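PDB 3G14: nitroreductase family protein from Clostridium novyi, which probably acts as an oxidoreductase of the FMN-dependent nitroreductase family, in which a bound flavin typically passes electrons to the substrate. Local coordinates for residues V50-K55 and S78-V83; K55-I60 and E73-S78. All coordinates share one frame; numbering follows the deposited sequence.

Interaction 1: residues V50-K55 and S78-V83; sequences VVESDK and SPMTIV
Val-51 and Thr-81 form an antiparallel hydrogen-bonded pair between the end of strand 46-51 and the start of strand 80-86, neighbours in the mixed sheet of the nitroreductase fold. Two backbone bonds tie the pair: Val-51 N to Thr-81 O at 2.7 Å, and Thr-81 N to Val-51 O at 3.0 Å. The same Val-51 O also takes a CA-H...O contact from Met-80 CA at 3.2 Å. The packed part lies here. On the face carrying Val-51 and Thr-81, Val-51 CG2 meets Val-83 CG2 at 3.9 Å, while helix 54-63 covers Val-51 with Leu-56 and Ile-60. On the face of Val-50 and Ile-82, Val-50 CG1 touches SE of Met-80, a selenomethionine, at 3.7 Å.

Toward Glu-52 the contact opens. The backbone leaves the strand, Ser-53 takes the N-cap position of helix 54-63, and Glu-52 is partly exposed. Its side chain runs beside that of Met-80, both pointing the same way. Met-80 holds CG between its backbone N and carbonyl carbon (chi1 66°), and a bend at chi3 brings its methyl CE within 3.2 Å of Glu-52 OE2.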
loop_
_atom_site.group_PDB
_atom_site.type_symbol
_atom_site.label_atom_id
_atom_site.label_comp_id
_atom_site.label_asym_id
_atom_site.label_seq_id
_atom_site.Cartn_x
_atom_site.Cartn_y
_atom_site.Cartn_z
ATOM N N VAL B 50 12.649 -11.005 8.524
ATOM C CA VAL B 50 12.423 -10.725 9.945
ATOM C C VAL B 50 13.795 -10.590 10.601
ATOM O O VAL B 50 14.587 -11.519 10.592
ATOM C CB VAL B 50 11.585 -11.830 10.646
ATOM C CG1 VAL B 50 11.514 -11.615 12.196
ATOM C CG2 VAL B 50 10.187 -11.910 10.048
ATOM N N VAL B 51 14.095 -9.424 11.140
ATOM C CA VAL B 51 15.406 -9.227 11.785
ATOM C C VAL B 51 15.257 -9.242 13.310
ATOM O O VAL B 51 14.639 -8.308 13.896
ATOM C CB VAL B 51 16.097 -7.916 11.346
ATOM C CG1 VAL B 51 17.432 -7.763 12.090
ATOM C CG2 VAL B 51 16.225 -7.852 9.811
ATOM N N GLU B 52 15.839 -10.276 13.942
ATOM C CA GLU B 52 15.797 -10.447 15.409
ATOM C C GLU B 52 17.142 -10.234 16.088
ATOM O O GLU B 52 17.174 -9.942 17.282
ATOM C CB GLU B 52 15.274 -11.835 15.820
ATOM C CG GLU B 52 13.818 -12.079 15.424
ATOM C CD GLU B 52 13.182 -13.337 16.042
ATOM O OE1 GLU B 52 13.785 -13.996 16.922
ATOM O OE2 GLU B 52 12.039 -13.647 15.638
ATOM N N SER B 53 18.235 -10.461 15.358
ATOM C CA SER B 53 19.585 -10.340 15.933
ATOM C C SER B 53 19.868 -8.909 16.328
ATOM O O SER B 53 19.761 -8.010 15.487
ATOM C CB SER B 53 20.620 -10.771 14.904
ATOM O OG SER B 53 21.929 -10.411 15.305
ATOM N N ASP B 54 20.310 -8.694 17.564
ATOM C CA ASP B 54 20.560 -7.345 18.046
ATOM C C ASP B 54 21.685 -6.685 17.260
ATOM O O ASP B 54 21.621 -5.478 16.991
ATOM C CB ASP B 54 20.851 -7.334 19.564
ATOM C CG ASP B 54 20.653 -5.937 20.201
ATOM O OD1 ASP B 54 19.824 -5.137 19.699
ATOM O OD2 ASP B 54 21.340 -5.613 21.216
ATOM N N LYS B 55 22.686 -7.464 16.864
ATOM C CA LYS B 55 23.811 -6.954 16.091
ATOM C C LYS B 55 23.300 -6.376 14.757
ATOM O O LYS B 55 23.762 -5.307 14.294
ATOM C CB LYS B 55 24.843 -8.082 15.872
ATOM C CG LYS B 55 26.113 -7.679 15.135
ATOM C CD LYS B 55 25.937 -7.620 13.611
ATOM C CE LYS B 55 27.255 -7.280 12.854
ATOM N NZ LYS B 55 26.976 -7.038 11.389
ATOM N N SER B 78 13.031 -2.275 19.835
ATOM C CA SER B 78 11.905 -3.197 19.612
ATOM C C SER B 78 12.393 -4.653 19.483
ATOM O O SER B 78 13.533 -4.867 19.122
ATOM C CB SER B 78 11.137 -2.831 18.350
ATOM O OG SER B 78 11.999 -2.672 17.228
ATOM N N PRO B 79 11.512 -5.644 19.714
ATOM C CA PRO B 79 12.013 -7.050 19.586
ATOM C C PRO B 79 12.467 -7.479 18.182
ATOM O O PRO B 79 13.344 -8.327 18.071
ATOM C CB PRO B 79 10.850 -7.911 20.112
ATOM C CG PRO B 79 9.629 -7.036 19.942
ATOM C CD PRO B 79 10.109 -5.597 20.158
HETATM N N MSE B 80 11.847 -6.934 17.134
HETATM C CA MSE B 80 12.257 -7.217 15.776
HETATM C C MSE B 80 11.932 -6.088 14.810
HETATM O O MSE B 80 11.229 -5.122 15.135
HETATM C CB MSE B 80 11.601 -8.526 15.296
HETATM C CG MSE B 80 10.145 -8.431 15.183
HETATM SE SE MSE B 80 9.216 -10.066 14.584
HETATM C CE MSE B 80 9.918 -11.281 15.769
ATOM N N THR B 81 12.517 -6.206 13.627
ATOM C CA THR B 81 12.254 -5.320 12.502
ATOM C C THR B 81 11.932 -6.167 11.276
ATOM O O THR B 81 12.525 -7.228 11.070
ATOM C CB THR B 81 13.489 -4.386 12.259
ATOM O OG1 THR B 81 13.540 -3.397 13.293
ATOM C CG2 THR B 81 13.447 -3.739 10.880
ATOM N N ILE B 82 10.945 -5.725 10.503
ATOM C CA ILE B 82 10.588 -6.392 9.236
ATOM C C ILE B 82 11.126 -5.554 8.091
ATOM O O ILE B 82 10.835 -4.367 8.021
ATOM C CB ILE B 82 9.069 -6.617 9.094
ATOM C CG1 ILE B 82 8.574 -7.513 10.238
ATOM C CG2 ILE B 82 8.753 -7.269 7.750
ATOM C CD1 ILE B 82 7.060 -7.600 10.453
ATOM N N VAL B 83 11.891 -6.175 7.184
ATOM C CA VAL B 83 12.470 -5.460 6.033
ATOM C C VAL B 83 11.862 -5.996 4.713
ATOM O O VAL B 83 11.859 -7.229 4.489
ATOM C CB VAL B 83 14.006 -5.690 5.980
ATOM C CG1 VAL B 83 14.640 -4.949 4.814
ATOM C CG2 VAL B 83 14.683 -5.265 7.291
#

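Interaction 2: residues K55-I60 and E73-S78; sequences KLKLDI and EAVLNS
Lys-57 reaches from helix 54-63 toward Ser-78, beyond the last turn of helix 70-77. The two helices form an antiparallel pair, their short segments at 179° with axes 8.5 Å apart, and they lie against the nitroreductase sheet. Early in segment 55-60, Lys-55 stays within its own helix, its NZ making a short salt bridge to Asp-59 OD2 one turn ahead. Lys-57 then crosses the groove. Its CG lies opposite the carbonyl carbon about CA-CB (chi1 -67°), and the chain runs out extended, bringing CD to 3.4 Å from Val-75 O. NZ ends 2.9 Å from Ser-78 O, lying in the plane of that carbonyl. A water accepts a second bond from NZ and donates to Leu-76 O at 2.6 Å, and Pro-79 O adds a weak bond, so the ammonium of this buried lysine is held by backbone oxygens and water. These carbonyls would be expected to favour its charged form.

Leu-58 marks the outer, exposed side, where Leu-76 CD2 packs on Leu-58 CA at 3.8 Å and also meets Leu-58 CD1. Ile-60, a turn beyond Lys-57, faces the sheet side, touching Leu-148 of strand 144-151. Its side chain crosses that of Val-75 at about a right angle. Val-75 CG1, anti to its own backbone N (chi1 168°), sits 4.0 Å from Ile-60 CG2 and 3.4 Å from Lys-57 O.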
loop_
_atom_site.group_PDB
_atom_site.type_symbol
_atom_site.label_atom_id
_atom_site.label_comp_id
_atom_site.label_asym_id
_atom_site.label_seq_id
_atom_site.Cartn_x
_atom_site.Cartn_y
_atom_site.Cartn_z
ATOM N N LYS B 55 22.686 -7.464 16.864
ATOM C CA LYS B 55 23.811 -6.954 16.091
ATOM C C LYS B 55 23.300 -6.376 14.757
ATOM O O LYS B 55 23.762 -5.307 14.294
ATOM C CB LYS B 55 24.843 -8.082 15.872
ATOM C CG LYS B 55 26.113 -7.679 15.135
ATOM C CD LYS B 55 25.937 -7.620 13.611
ATOM C CE LYS B 55 27.255 -7.280 12.854
ATOM N NZ LYS B 55 26.976 -7.038 11.389
ATOM N N LEU B 56 22.340 -7.077 14.141
ATOM C CA LEU B 56 21.739 -6.619 12.881
ATOM C C LEU B 56 20.830 -5.382 13.081
ATOM O O LEU B 56 20.775 -4.482 12.229
ATOM C CB LEU B 56 21.008 -7.779 12.173
ATOM C CG LEU B 56 21.894 -9.000 11.850
ATOM C CD1 LEU B 56 21.081 -10.129 11.162
ATOM C CD2 LEU B 56 23.106 -8.590 11.002
ATOM N N LYS B 57 20.121 -5.319 14.203
ATOM C CA LYS B 57 19.334 -4.105 14.530
ATOM C C LYS B 57 20.231 -2.898 14.602
ATOM O O LYS B 57 19.889 -1.806 14.121
ATOM C CB LYS B 57 18.610 -4.267 15.869
ATOM C CG LYS B 57 17.525 -5.301 15.862
ATOM C CD LYS B 57 16.885 -5.349 17.228
ATOM C CE LYS B 57 16.144 -6.576 17.442
ATOM N NZ LYS B 57 15.748 -6.663 18.860
ATOM N N LEU B 58 21.383 -3.090 15.244
ATOM C CA LEU B 58 22.377 -2.031 15.373
ATOM C C LEU B 58 22.857 -1.597 13.978
ATOM O O LEU B 58 22.925 -0.411 13.694
ATOM C CB LEU B 58 23.541 -2.467 16.295
ATOM C CG LEU B 58 24.740 -1.515 16.427
ATOM C CD1 LEU B 58 24.254 -0.133 16.887
ATOM C CD2 LEU B 58 25.826 -2.063 17.376
ATOM N N ASP B 59 23.141 -2.557 13.098
ATOM C CA ASP B 59 23.532 -2.235 11.704
ATOM C C ASP B 59 22.440 -1.417 11.004
ATOM O O ASP B 59 22.725 -0.421 10.326
ATOM C CB ASP B 59 23.738 -3.501 10.862
ATOM C CG ASP B 59 25.003 -4.284 11.216
ATOM O OD1 ASP B 59 25.968 -3.716 11.767
ATOM O OD2 ASP B 59 24.997 -5.499 10.923
ATOM N N ILE B 60 21.187 -1.843 11.180
ATOM C CA ILE B 60 20.060 -1.129 10.547
ATOM C C ILE B 60 19.924 0.273 11.131
ATOM O O ILE B 60 19.787 1.267 10.396
ATOM C CB ILE B 60 18.731 -1.905 10.644
ATOM C CG1 ILE B 60 18.824 -3.234 9.868
ATOM C CG2 ILE B 60 17.579 -1.045 10.139
ATOM C CD1 ILE B 60 17.683 -4.153 10.153
ATOM N N GLU B 73 16.323 4.531 16.986
ATOM C CA GLU B 73 16.061 4.015 18.353
ATOM C C GLU B 73 14.904 3.029 18.381
ATOM O O GLU B 73 14.986 2.044 19.130
ATOM C CB GLU B 73 15.835 5.151 19.341
ATOM C CG GLU B 73 17.092 5.968 19.490
ATOM C CD GLU B 73 16.908 7.255 20.210
ATOM O OE1 GLU B 73 15.817 7.476 20.784
ATOM O OE2 GLU B 73 17.901 8.022 20.235
ATOM N N ALA B 74 13.887 3.238 17.516
ATOM C CA ALA B 74 12.735 2.317 17.422
ATOM C C ALA B 74 13.234 0.903 16.978
ATOM O O ALA B 74 12.834 -0.132 17.528
ATOM C CB ALA B 74 11.663 2.847 16.433
ATOM N N VAL B 75 14.163 0.883 16.040
ATOM C CA VAL B 75 14.764 -0.360 15.574
ATOM C C VAL B 75 15.631 -1.002 16.672
ATOM O O VAL B 75 15.628 -2.222 16.846
ATOM C CB VAL B 75 15.612 -0.156 14.277
ATOM C CG1 VAL B 75 16.466 -1.426 13.983
ATOM C CG2 VAL B 75 14.673 0.174 13.019
ATOM N N LEU B 76 16.381 -0.183 17.419
ATOM C CA LEU B 76 17.211 -0.722 18.499
ATOM C C LEU B 76 16.363 -1.338 19.604
ATOM O O LEU B 76 16.722 -2.361 20.192
ATOM C CB LEU B 76 18.118 0.334 19.108
ATOM C CG LEU B 76 19.259 0.904 18.247
ATOM C CD1 LEU B 76 19.891 2.119 18.985
ATOM C CD2 LEU B 76 20.295 -0.171 17.956
ATOM N N ASN B 77 15.277 -0.665 19.909
ATOM C CA ASN B 77 14.548 -0.887 21.157
ATOM C C ASN B 77 13.284 -1.703 21.009
ATOM O O ASN B 77 12.554 -1.823 21.962
ATOM C CB ASN B 77 14.247 0.458 21.827
ATOM C CG ASN B 77 15.526 1.209 22.197
ATOM O OD1 ASN B 77 16.548 0.589 22.508
ATOM N ND2 ASN B 77 15.468 2.539 22.178
ATOM N N SER B 78 13.031 -2.275 19.835
ATOM C CA SER B 78 11.905 -3.197 19.612
ATOM C C SER B 78 12.393 -4.653 19.483
ATOM O O SER B 78 13.533 -4.867 19.122
ATOM C CB SER B 78 11.137 -2.831 18.350
ATOM O OG SER B 78 11.999 -2.672 17.228
HETATM O O HOH W 1 16.041 -4.663 21.292
#

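The centres of interactions 1 and 2 lie about 7 Å apart, and along the chain interaction 2 is nested inside the loop that interaction 1 closes. Strand 46-51 leads into helix 54-63, the chain returns through the antiparallel helix 70-77, and strand 80-86 then pairs with strand 46-51, so a helical hairpin connects two neighbouring antiparallel strands. The segments share Lys-55 and Ser-78. The layers meet directly: Glu-52 O lies 3.5 Å from Lys-57 CE, and Thr-81 OG1 is 3.6 Å from Val-75 CG1. The helix pair thus packs on part of one face of the sheet within the nitroreductase family region.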